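Local coordinates for GNA33 (PDB 2G5D), which probably cleaves the beta-1,4 bond between N-acetylmuramic acid and N-acetylglucosamine in peptidoglycan, leaving a 1,6-anhydro ring on the muramic acid, as lytic transglycosylases do, at residues S113-V118 and K403-V408; W106-N111 and K380-V385; S49-A54 and F354-H359; A358-R363 and G396-K401. All coordinates share one frame; numbering follows the deposited sequence.

Interaction 1: residues S113-V118 and K403-V408; sequences SLAGTV and KTTGYV
Gly-116 and Gly-406 face each other as an antiparallel hydrogen-bonded pair, each backbone N donating to the other's O. Gly-116 N reaches Gly-406 O at 2.8 Å, whereas Gly-406 N approaches Gly-116 O from above the carbonyl plane. One hydrogen-bonded pair further, Val-118 and Thr-404 repeat the exchange with straighter bonds: Val-118 N to Thr-404 O runs at 172°, and Thr-404 N returns to Val-118 O at 2.9 Å. The non-hydrogen-bonded pair between them, Thr-117 with Thr-405, adds a CA-H...O contact from Thr-405 CA to Gly-116 O (3.2 Å).

The hydroxyl of Thr-404 sits between its own backbone N and carbonyl carbon (chi1 57°), so that it lies beside Val-118 CB. Its link to Val-118 O is weak at best; its stronger partner is Thr-357 OG1. Gly-406, having no side chain, lets Val-118 CG2 settle 3.9 Å from its CA.

Where the strands part, water 1 takes over, apparently donating to Leu-114 O (2.6 Å) and accepting from Val-408 N. The Tyr-407 ring lies obliquely against this turn, CD2 being 3.2 Å from Leu-114 O. Ser-113 OG accepts from Ala-115 N, an ST turn. Thr-117 N and O, pointing away from 403-408, bond to Val-383 and Val-385, so strand 116-129 is held on both edges, consistent with a double-psi type of barrel, the clan of the 3D domain.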
loop_
_atom_site.group_PDB
_atom_site.type_symbol
_atom_site.label_atom_id
_atom_site.label_comp_id
_atom_site.label_asym_id
_atom_site.label_seq_id
_atom_site.Cartn_x
_atom_site.Cartn_y
_atom_site.Cartn_z
ATOM N N SER A 113 21.446 13.983 0.317
ATOM C CA SER A 113 20.349 14.931 0.175
ATOM C C SER A 113 19.221 14.682 1.168
ATOM O O SER A 113 18.713 13.564 1.308
ATOM C CB SER A 113 19.817 14.936 -1.265
ATOM O OG SER A 113 18.764 15.876 -1.411
ATOM N N LEU A 114 18.854 15.744 1.879
ATOM C CA LEU A 114 17.679 15.743 2.742
ATOM C C LEU A 114 16.384 15.692 1.919
ATOM O O LEU A 114 15.335 15.271 2.414
ATOM C CB LEU A 114 17.692 16.980 3.668
ATOM C CG LEU A 114 18.716 16.948 4.814
ATOM C CD1 LEU A 114 18.716 18.245 5.590
ATOM C CD2 LEU A 114 18.471 15.760 5.760
ATOM N N ALA A 115 16.461 16.118 0.663
ATOM C CA ALA A 115 15.277 16.248 -0.178
ATOM C C ALA A 115 14.940 14.934 -0.850
ATOM O O ALA A 115 15.825 14.269 -1.416
ATOM C CB ALA A 115 15.478 17.354 -1.220
ATOM N N GLY A 116 13.664 14.571 -0.809
ATOM C CA GLY A 116 13.186 13.332 -1.420
ATOM C C GLY A 116 11.813 13.489 -2.037
ATOM O O GLY A 116 11.321 14.608 -2.236
ATOM N N THR A 117 11.185 12.362 -2.345
ATOM C CA THR A 117 9.954 12.381 -3.126
ATOM C C THR A 117 8.754 11.899 -2.316
ATOM O O THR A 117 8.805 10.865 -1.658
ATOM C CB THR A 117 10.104 11.594 -4.466
ATOM O OG1 THR A 117 11.123 12.212 -5.273
ATOM C CG2 THR A 117 8.783 11.576 -5.259
ATOM N N VAL A 118 7.701 12.709 -2.343
ATOM C CA VAL A 118 6.407 12.367 -1.781
ATOM C C VAL A 118 5.382 12.221 -2.902
ATOM O O VAL A 118 5.176 13.131 -3.712
ATOM C CB VAL A 118 5.930 13.380 -0.697
ATOM C CG1 VAL A 118 4.601 12.908 -0.040
ATOM C CG2 VAL A 118 7.005 13.535 0.391
ATOM N N LYS A 403 2.957 14.854 -6.281
ATOM C CA LYS A 403 4.325 14.563 -6.741
ATOM C C LYS A 403 5.257 15.719 -6.348
ATOM O O LYS A 403 5.514 16.632 -7.146
ATOM C CB LYS A 403 4.375 14.277 -8.249
ATOM C CG LYS A 403 3.141 14.713 -9.064
ATOM C CD LYS A 403 3.255 16.112 -9.669
ATOM C CE LYS A 403 1.918 16.519 -10.284
ATOM N NZ LYS A 403 1.978 17.809 -11.027
ATOM N N THR A 404 5.753 15.655 -5.108
ATOM C CA THR A 404 6.367 16.796 -4.406
ATOM C C THR A 404 7.706 16.462 -3.741
ATOM O O THR A 404 7.958 15.315 -3.338
ATOM C CB THR A 404 5.432 17.362 -3.276
ATOM O OG1 THR A 404 5.103 16.323 -2.331
ATOM C CG2 THR A 404 4.160 17.933 -3.837
ATOM N N THR A 405 8.550 17.483 -3.604
ATOM C CA THR A 405 9.726 17.389 -2.748
ATOM C C THR A 405 9.265 17.267 -1.293
ATOM O O THR A 405 8.284 17.891 -0.886
ATOM C CB THR A 405 10.634 18.627 -2.908
ATOM O OG1 THR A 405 11.068 18.716 -4.265
ATOM C CG2 THR A 405 11.851 18.534 -2.007
ATOM N N GLY A 406 9.975 16.459 -0.515
ATOM C CA GLY A 406 9.684 16.354 0.893
ATOM C C GLY A 406 10.900 16.008 1.713
ATOM O O GLY A 406 11.902 15.513 1.188
ATOM N N TYR A 407 10.791 16.284 3.008
ATOM C CA TYR A 407 11.843 16.028 3.984
ATOM C C TYR A 407 11.264 15.112 5.020
ATOM O O TYR A 407 10.085 15.230 5.354
ATOM C CB TYR A 407 12.273 17.332 4.645
ATOM C CG TYR A 407 12.805 18.295 3.622
ATOM C CD1 TYR A 407 12.010 19.326 3.131
ATOM C CD2 TYR A 407 14.082 18.139 3.111
ATOM C CE1 TYR A 407 12.491 20.193 2.161
ATOM C CE2 TYR A 407 14.585 19.012 2.155
ATOM C CZ TYR A 407 13.782 20.026 1.677
ATOM O OH TYR A 407 14.285 20.888 0.725
ATOM N N VAL A 408 12.077 14.199 5.532
ATOM C CA VAL A 408 11.532 13.250 6.485
ATOM C C VAL A 408 12.362 13.104 7.747
ATOM O O VAL A 408 13.588 13.214 7.729
ATOM C CB VAL A 408 11.188 11.862 5.833
ATOM C CG1 VAL A 408 10.358 12.043 4.537
ATOM C CG2 VAL A 408 12.406 11.024 5.597
HETATM O O HOH W 1 14.778 14.555 4.842
#

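Interaction 2: residues W106-N111 and K380-V385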
loop_
_atom_site.group_PDB
_atom_site.type_symbol
_atom_site.label_atom_id
_atom_site.label_comp_id
_atom_site.label_asym_id
_atom_site.label_seq_id
_atom_site.Cartn_x
_atom_site.Cartn_y
_atom_site.Cartn_z
ATOM N N TRP A 106 15.115 11.353 14.155
ATOM C CA TRP A 106 16.305 11.145 13.317
ATOM C C TRP A 106 16.019 11.705 11.945
ATOM O O TRP A 106 15.242 11.115 11.183
ATOM C CB TRP A 106 16.658 9.662 13.174
ATOM C CG TRP A 106 17.033 9.012 14.470
ATOM C CD1 TRP A 106 16.167 8.580 15.445
ATOM C CD2 TRP A 106 18.354 8.726 14.943
ATOM N NE1 TRP A 106 16.874 8.021 16.481
ATOM C CE2 TRP A 106 18.216 8.087 16.201
ATOM C CE3 TRP A 106 19.651 8.907 14.408
ATOM C CZ2 TRP A 106 19.322 7.643 16.944
ATOM C CZ3 TRP A 106 20.760 8.466 15.155
ATOM C CH2 TRP A 106 20.582 7.850 16.411
ATOM N N GLN A 107 16.647 12.845 11.642
ATOM C CA GLN A 107 16.562 13.437 10.301
ATOM C C GLN A 107 17.256 12.525 9.276
ATOM O O GLN A 107 18.350 12.011 9.531
ATOM C CB GLN A 107 17.186 14.823 10.293
ATOM C CG GLN A 107 17.046 15.488 8.948
ATOM C CD GLN A 107 17.413 16.955 8.972
ATOM O OE1 GLN A 107 18.449 17.334 9.519
ATOM N NE2 GLN A 107 16.573 17.790 8.350
ATOM N N VAL A 108 16.609 12.329 8.132
ATOM C CA VAL A 108 17.034 11.328 7.147
ATOM C C VAL A 108 17.653 11.995 5.913
ATOM O O VAL A 108 17.029 12.871 5.289
ATOM C CB VAL A 108 15.859 10.376 6.738
ATOM C CG1 VAL A 108 16.351 9.297 5.741
ATOM C CG2 VAL A 108 15.225 9.703 7.977
ATOM N N ALA A 109 18.897 11.622 5.607
ATOM C CA ALA A 109 19.497 11.979 4.320
ATOM C C ALA A 109 19.728 10.730 3.488
ATOM O O ALA A 109 20.250 9.735 3.978
ATOM C CB ALA A 109 20.802 12.772 4.498
ATOM N N GLY A 110 19.298 10.782 2.231
ATOM C CA GLY A 110 19.579 9.740 1.252
ATOM C C GLY A 110 20.559 10.235 0.211
ATOM O O GLY A 110 20.270 11.171 -0.545
ATOM N N ASN A 111 21.722 9.589 0.159
ATOM C CA ASN A 111 22.750 9.911 -0.835
ATOM C C ASN A 111 23.120 11.402 -0.843
ATOM O O ASN A 111 23.202 12.037 -1.901
ATOM C CB ASN A 111 22.300 9.422 -2.215
ATOM C CG ASN A 111 22.070 7.928 -2.243
ATOM O OD1 ASN A 111 22.925 7.155 -1.801
ATOM N ND2 ASN A 111 20.918 7.509 -2.755
ATOM N N LYS A 380 10.995 3.494 -3.097
ATOM C CA LYS A 380 12.410 3.150 -2.843
ATOM C C LYS A 380 13.234 4.381 -2.519
ATOM O O LYS A 380 13.047 5.450 -3.132
ATOM C CB LYS A 380 13.059 2.420 -4.042
ATOM C CG LYS A 380 12.478 1.044 -4.427
ATOM C CD LYS A 380 12.644 -0.028 -3.350
ATOM C CE LYS A 380 12.105 -1.366 -3.840
ATOM N NZ LYS A 380 11.699 -2.277 -2.722
ATOM N N GLY A 381 14.156 4.225 -1.571
ATOM C CA GLY A 381 15.012 5.338 -1.140
ATOM C C GLY A 381 14.838 5.762 0.307
ATOM O O GLY A 381 13.781 5.528 0.928
ATOM N N ALA A 382 15.891 6.370 0.852
ATOM C CA ALA A 382 15.890 6.846 2.245
ATOM C C ALA A 382 14.787 7.893 2.551
ATOM O O ALA A 382 14.103 7.805 3.589
ATOM C CB ALA A 382 17.265 7.374 2.619
ATOM N N VAL A 383 14.654 8.875 1.658
ATOM C CA VAL A 383 13.623 9.910 1.736
ATOM C C VAL A 383 12.605 9.695 0.607
ATOM O O VAL A 383 12.753 10.214 -0.502
ATOM C CB VAL A 383 14.205 11.374 1.695
ATOM C CG1 VAL A 383 13.131 12.382 2.070
ATOM C CG2 VAL A 383 15.447 11.539 2.612
ATOM N N ARG A 384 11.571 8.912 0.904
ATOM C CA ARG A 384 10.584 8.494 -0.098
ATOM C C ARG A 384 9.293 8.048 0.596
ATOM O O ARG A 384 9.279 7.029 1.281
ATOM C CB ARG A 384 11.171 7.381 -0.993
ATOM C CG ARG A 384 10.317 6.956 -2.209
ATOM C CD ARG A 384 10.169 8.061 -3.260
ATOM N NE ARG A 384 9.244 7.604 -4.284
ATOM C CZ ARG A 384 7.940 7.850 -4.279
ATOM N NH1 ARG A 384 7.395 8.613 -3.326
ATOM N NH2 ARG A 384 7.189 7.355 -5.248
ATOM N N VAL A 385 8.216 8.813 0.409
ATOM C CA VAL A 385 6.928 8.518 1.076
ATOM C C VAL A 385 5.710 8.463 0.135
ATOM O O VAL A 385 5.437 9.397 -0.623
ATOM C CB VAL A 385 6.625 9.535 2.251
ATOM C CG1 VAL A 385 5.286 9.165 2.974
ATOM C CG2 VAL A 385 7.795 9.571 3.258
#
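Val-108, on a barrel strand, meets Ala-382 and Val-383 in the turn that leads into strand 384-391. The two segments belong to the beta-barrel, whose 3D domain is related to the double-psi family, and here they meet by apolar packing, without a backbone ladder.

The side chain of Val-108 can be followed outward. Its CB points toward the turn, and the first torsion sets CG1 anti to the backbone N (chi1 -178°), which makes CG1 the branch that does the touching. That one methyl is in contact with three groups: Ala-382 O at 3.5 Å, Ala-382 CB at 3.8 Å and Val-383 CG2 at 4.0 Å. A branched, compact residue suits the spot, since it presents a methyl to the turn while its backbone stays in the strand, paired with Val-408. The side chain of Val-408 in turn touches Val-108, Val-383 and Val-385, extending the same apolar cluster.

Ala-382 is small enough for its backbone to come near the end of strand 103-110. Its CA lies 4.8 Å from the CA of Gly-110, and the bare glycine receives the methyl directly, Ala-382 CB standing 3.6 Å from Gly-110 CA. Just before Ala-382, Gly-381 adopts a positive phi of 116°, readily accepted by glycine, and its N donates to Asp-343 at the start of the turn.

Val-383 completes the contact by turning its own methyl to the strand's backbone: CG2 rests 3.4 Å from Val-108 O and 3.9 Å from Gly-110 N.

Interaction 3: residues S49-A54 and F354-H359; sequences SMPHWA and FVATAH
Met-50 and Phe-354 make the main aromatic contact here, between the loop ahead of helix 58-72 and strand 352-358. The CB of Met-50 sits over the centre of the Phe-354 ring, 3.8 Å from the centroid and only 9° off the normal, a CH-pi contact. Farther along the same side chain the sulfur joins in: SD lies 4.4 Å from the centroid, 39° off the normal, an oblique Met-aromatic contact, and packs against Phe-354 CB at 3.4 Å. Chi1 of Phe-354 (-161°) turns CG away from the backbone N and carries the ring out from the strand to the loop.

Carbonyl-to-ring contact comes next. Pro-51 O approaches the rim of the same ring near its plane, 3.0 Å from Phe-354 CZ, where the ring hydrogens carry a slight positive charge.

Plain apolar packing fills in the rest. Pro-51 CD touches Phe-354 CE2, and Pro-51 CG reaches Ala-356 CB at 3.8 Å; the small alanine lets the proline ring come close to the strand. Trp-53 adds its six-membered ring, CE3 lying 4.0 Å from Phe-354 CD1, which stands at the edge of the indole. The indole NE1 is satisfied by Glu-100.

Within the loop, Met-50 to Trp-53 form a type II beta turn, closed by Trp-53 N to Met-50 O at 3.3 Å. His-52 takes its left-handed corner.

Since dispersion and weak electrostatics do all the work across this contact, its firmness depends on shape: one phenyl ring from the barrel is gripped on a face and at its rim by a single turn.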
loop_
_atom_site.group_PDB
_atom_site.type_symbol
_atom_site.label_atom_id
_atom_site.label_comp_id
_atom_site.label_asym_id
_atom_site.label_seq_id
_atom_site.Cartn_x
_atom_site.Cartn_y
_atom_site.Cartn_z
ATOM N N SER A 49 12.978 21.182 15.751
ATOM C CA SER A 49 13.533 21.313 14.404
ATOM C C SER A 49 12.576 20.844 13.260
ATOM O O SER A 49 12.821 21.144 12.083
ATOM C CB SER A 49 14.896 20.623 14.338
ATOM O OG SER A 49 15.817 21.336 15.147
ATOM N N MET A 50 11.518 20.100 13.607
ATOM C CA MET A 50 10.454 19.764 12.656
ATOM C C MET A 50 9.473 20.944 12.493
ATOM O O MET A 50 9.007 21.506 13.477
ATOM C CB MET A 50 9.733 18.456 13.032
ATOM C CG MET A 50 10.673 17.278 13.022
ATOM S SD MET A 50 10.093 15.676 13.604
ATOM C CE MET A 50 10.397 15.732 15.367
ATOM N N PRO A 51 9.234 21.364 11.236
ATOM C CA PRO A 51 8.426 22.553 11.006
ATOM C C PRO A 51 6.960 22.299 11.388
ATOM O O PRO A 51 6.427 21.250 11.068
ATOM C CB PRO A 51 8.596 22.822 9.507
ATOM C CG PRO A 51 8.985 21.499 8.896
ATOM C CD PRO A 51 9.707 20.729 9.985
ATOM N N HIS A 52 6.350 23.241 12.107
ATOM C CA HIS A 52 4.963 23.110 12.581
ATOM C C HIS A 52 4.714 21.949 13.544
ATOM O O HIS A 52 3.569 21.562 13.767
ATOM C CB HIS A 52 3.980 23.042 11.414
ATOM C CG HIS A 52 3.975 24.267 10.563
ATOM N ND1 HIS A 52 3.242 24.356 9.400
ATOM C CD2 HIS A 52 4.625 25.451 10.696
ATOM C CE1 HIS A 52 3.433 25.547 8.856
ATOM N NE2 HIS A 52 4.282 26.222 9.615
ATOM N N TRP A 53 5.784 21.441 14.138
ATOM C CA TRP A 53 5.708 20.479 15.224
ATOM C C TRP A 53 4.676 20.883 16.285
ATOM O O TRP A 53 3.818 20.087 16.650
ATOM C CB TRP A 53 7.064 20.343 15.911
ATOM C CG TRP A 53 6.977 19.423 17.074
ATOM C CD1 TRP A 53 6.857 19.759 18.400
ATOM C CD2 TRP A 53 6.951 17.991 17.014
ATOM N NE1 TRP A 53 6.772 18.601 19.169
ATOM C CE2 TRP A 53 6.830 17.514 18.338
ATOM C CE3 TRP A 53 7.052 17.062 15.965
ATOM C CZ2 TRP A 53 6.787 16.143 18.637
ATOM C CZ3 TRP A 53 7.000 15.702 16.258
ATOM C CH2 TRP A 53 6.879 15.260 17.583
ATOM N N ALA A 54 4.794 22.106 16.788
ATOM C CA ALA A 54 3.903 22.652 17.836
ATOM C C ALA A 54 2.422 22.536 17.509
ATOM O O ALA A 54 1.615 22.188 18.395
ATOM C CB ALA A 54 4.258 24.128 18.107
ATOM N N PHE A 354 7.751 12.077 10.529
ATOM C CA PHE A 354 7.377 13.440 10.195
ATOM C C PHE A 354 7.740 13.780 8.756
ATOM O O PHE A 354 8.893 13.599 8.343
ATOM C CB PHE A 354 8.026 14.422 11.153
ATOM C CG PHE A 354 7.361 15.745 11.172
ATOM C CD1 PHE A 354 6.386 16.030 12.142
ATOM C CD2 PHE A 354 7.683 16.712 10.221
ATOM C CE1 PHE A 354 5.732 17.281 12.159
ATOM C CE2 PHE A 354 7.050 17.958 10.236
ATOM C CZ PHE A 354 6.068 18.235 11.206
ATOM N N VAL A 355 6.750 14.278 8.008
ATOM C CA VAL A 355 6.899 14.634 6.604
ATOM C C VAL A 355 6.590 16.107 6.442
ATOM O O VAL A 355 5.499 16.568 6.766
ATOM C CB VAL A 355 5.989 13.767 5.654
ATOM C CG1 VAL A 355 6.210 14.138 4.159
ATOM C CG2 VAL A 355 6.273 12.322 5.841
ATOM N N ALA A 356 7.614 16.832 5.994
ATOM C CA ALA A 356 7.536 18.206 5.569
ATOM C C ALA A 356 7.469 18.249 4.038
ATOM O O ALA A 356 8.443 17.942 3.345
ATOM C CB ALA A 356 8.776 18.972 6.071
ATOM N N THR A 357 6.312 18.632 3.505
ATOM C CA THR A 357 6.145 18.663 2.056
ATOM C C THR A 357 5.214 19.792 1.603
ATOM O O THR A 357 5.060 20.790 2.307
ATOM C CB THR A 357 5.799 17.225 1.480
ATOM O OG1 THR A 357 5.762 17.249 0.051
ATOM C CG2 THR A 357 4.503 16.662 2.046
ATOM N N ALA A 358 4.642 19.657 0.413
ATOM C CA ALA A 358 3.626 20.590 -0.061
ATOM C C ALA A 358 2.310 19.857 -0.316
ATOM O O ALA A 358 2.306 18.742 -0.846
ATOM C CB ALA A 358 4.098 21.298 -1.310
ATOM N N HIS A 359 1.206 20.479 0.091
ATOM C CA HIS A 359 -0.134 19.990 -0.220
ATOM C C HIS A 359 -0.331 19.861 -1.742
ATOM O O HIS A 359 -0.091 20.820 -2.464
ATOM C CB HIS A 359 -1.188 20.904 0.405
ATOM C CG HIS A 359 -2.574 20.336 0.374
ATOM N ND1 HIS A 359 -3.340 20.295 -0.774
ATOM C CD2 HIS A 359 -3.333 19.789 1.353
ATOM C CE1 HIS A 359 -4.506 19.741 -0.500
ATOM N NE2 HIS A 359 -4.527 19.428 0.785
#

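Interaction 4: residues A358-R363 and G396-K401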
loop_
_atom_site.group_PDB
_atom_site.type_symbol
_atom_site.label_atom_id
_atom_site.label_comp_id
_atom_site.label_asym_id
_atom_site.label_seq_id
_atom_site.Cartn_x
_atom_site.Cartn_y
_atom_site.Cartn_z
ATOM N N ALA A 358 4.642 19.657 0.413
ATOM C CA ALA A 358 3.626 20.590 -0.061
ATOM C C ALA A 358 2.310 19.857 -0.316
ATOM O O ALA A 358 2.306 18.742 -0.846
ATOM C CB ALA A 358 4.098 21.298 -1.310
ATOM N N HIS A 359 1.206 20.479 0.091
ATOM C CA HIS A 359 -0.134 19.990 -0.220
ATOM C C HIS A 359 -0.331 19.861 -1.742
ATOM O O HIS A 359 -0.091 20.820 -2.464
ATOM C CB HIS A 359 -1.188 20.904 0.405
ATOM C CG HIS A 359 -2.574 20.336 0.374
ATOM N ND1 HIS A 359 -3.340 20.295 -0.774
ATOM C CD2 HIS A 359 -3.333 19.789 1.353
ATOM C CE1 HIS A 359 -4.506 19.741 -0.500
ATOM N NE2 HIS A 359 -4.527 19.428 0.785
ATOM N N PRO A 360 -0.737 18.664 -2.228
ATOM C CA PRO A 360 -0.857 18.358 -3.671
ATOM C C PRO A 360 -1.795 19.241 -4.502
ATOM O O PRO A 360 -1.682 19.239 -5.733
ATOM C CB PRO A 360 -1.338 16.897 -3.694
ATOM C CG PRO A 360 -1.896 16.650 -2.361
ATOM C CD PRO A 360 -1.077 17.485 -1.413
ATOM N N VAL A 361 -2.705 19.977 -3.863
ATOM C CA VAL A 361 -3.542 20.930 -4.599
ATOM C C VAL A 361 -3.285 22.387 -4.189
ATOM O O VAL A 361 -3.038 23.234 -5.056
ATOM C CB VAL A 361 -5.077 20.561 -4.585
ATOM C CG1 VAL A 361 -5.297 19.069 -4.881
ATOM C CG2 VAL A 361 -5.755 20.941 -3.267
ATOM N N THR A 362 -3.314 22.681 -2.887
ATOM C CA THR A 362 -3.073 24.059 -2.398
ATOM C C THR A 362 -1.608 24.506 -2.487
ATOM O O THR A 362 -1.312 25.710 -2.407
ATOM C CB THR A 362 -3.592 24.297 -0.945
ATOM O OG1 THR A 362 -2.773 23.591 0.004
ATOM C CG2 THR A 362 -5.052 23.878 -0.810
ATOM N N ARG A 363 -0.703 23.534 -2.646
ATOM C CA ARG A 363 0.746 23.774 -2.739
ATOM C C ARG A 363 1.324 24.435 -1.483
ATOM O O ARG A 363 2.542 24.605 -1.379
ATOM C CB ARG A 363 1.118 24.554 -4.027
ATOM C CG ARG A 363 1.159 23.697 -5.316
ATOM C CD ARG A 363 2.382 22.761 -5.328
ATOM N NE ARG A 363 2.216 21.561 -6.158
ATOM C CZ ARG A 363 2.019 20.336 -5.677
ATOM N NH1 ARG A 363 1.949 20.137 -4.363
ATOM N NH2 ARG A 363 1.890 19.301 -6.505
ATOM N N GLY A 396 -8.905 10.507 -3.768
ATOM C CA GLY A 396 -8.439 10.177 -5.120
ATOM C C GLY A 396 -7.831 11.342 -5.878
ATOM O O GLY A 396 -6.732 11.235 -6.429
ATOM N N GLU A 397 -8.558 12.456 -5.904
ATOM C CA GLU A 397 -8.056 13.736 -6.428
ATOM C C GLU A 397 -6.717 14.164 -5.804
ATOM O O GLU A 397 -5.770 14.488 -6.524
ATOM C CB GLU A 397 -9.109 14.818 -6.223
ATOM C CG GLU A 397 -10.266 14.729 -7.227
ATOM C CD GLU A 397 -11.627 15.085 -6.629
ATOM O OE1 GLU A 397 -11.679 15.976 -5.747
ATOM O OE2 GLU A 397 -12.645 14.478 -7.052
ATOM N N LEU A 398 -6.637 14.140 -4.475
ATOM C CA LEU A 398 -5.398 14.467 -3.751
ATOM C C LEU A 398 -4.232 13.565 -4.109
ATOM O O LEU A 398 -3.137 14.050 -4.392
ATOM C CB LEU A 398 -5.621 14.447 -2.238
ATOM C CG LEU A 398 -6.552 15.558 -1.736
ATOM C CD1 LEU A 398 -7.126 15.218 -0.371
ATOM C CD2 LEU A 398 -5.816 16.880 -1.696
ATOM N N ALA A 399 -4.482 12.260 -4.116
ATOM C CA ALA A 399 -3.446 11.273 -4.358
ATOM C C ALA A 399 -2.739 11.462 -5.701
ATOM O O ALA A 399 -1.507 11.601 -5.738
ATOM C CB ALA A 399 -4.010 9.858 -4.208
ATOM N N GLY A 400 -3.515 11.484 -6.788
ATOM C CA GLY A 400 -2.981 11.632 -8.147
ATOM C C GLY A 400 -2.252 12.942 -8.422
ATOM O O GLY A 400 -1.397 13.009 -9.304
ATOM N N LYS A 401 -2.595 13.978 -7.660
ATOM C CA LYS A 401 -1.987 15.301 -7.792
ATOM C C LYS A 401 -0.685 15.447 -6.991
ATOM O O LYS A 401 0.041 16.444 -7.126
ATOM C CB LYS A 401 -2.999 16.390 -7.401
ATOM C CG LYS A 401 -4.115 16.585 -8.430
ATOM C CD LYS A 401 -4.739 17.974 -8.365
ATOM C CE LYS A 401 -6.078 17.986 -9.084
ATOM N NZ LYS A 401 -6.593 19.367 -9.314
#
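Leu-398 is the first residue of helix segment 396-401 to meet the loop that links strands 352-358 and 365-375. One of its methyls, CD2, is the one that touches three loop residues. It lies 3.4 Å from His-359 CE1, approaching the imidazole obliquely, and also touches Pro-360 CG and Val-361 CG1 (3.9 Å). The carbonyl of Leu-398 takes part as well, with Pro-360 CB 3.4 Å from its O, so the rigid pyrrolidine ring lies against both side chain and backbone of the leucine. Trp-389, on strand 384-391 just ahead of the helix, touches both Pro-360 and Leu-398.

One turn on, Lys-401 points its CB toward the loop, reaching Pro-360 O at 3.6 Å. Its chi1 (-72°) sets CG anti to the carbonyl carbon; beyond CG the chain runs extended, and the aliphatic CD passes Val-361 CG1 at 3.7 Å. A lysine suits this exposed place because its methylenes can pack while its amine continues outward. Arg-363 NH2 comes within 3.5 Å of Lys-401 O.

The loop keeps its shape through bonds of its own. His-359 ND1 accepts from Val-361 N and Thr-362 N, each at 3.2 Å, although these donors are tilted 22° and 32° from the ring plane, and Arg-363 N donates to His-359 O.

Across the contact itself the clear interactions are apolar. The chemistry therefore divides the work: hydrogen bonds shape the loop internally, and the histidine so held probably presents its ring, beside the proline, ready for one leucine methyl.

From the N terminus, loop 49-54 comes first, then segments 106-111 and 113-118; their partners lie some 270 to 300 residues later. Interaction 3 closes first, when strand 352-358 returns to the loop. Interaction 2 follows at 380-385, interaction 4 at 396-401 and interaction 1 at 403-408. Interactions 1, 2 and 3 cross one another pairwise. Interaction 4 falls wholly within the span of interaction 1, crosses interaction 2, and shares Ala-358 and His-359 with interaction 3. Interactions 1 to 3 bind the early strands and loop to late parts of the 3D domain; interaction 4 sets helix 393-401 against the loop after strand 352-358. Interactions 1 and 2 lie closest, their centres about 8 Å apart.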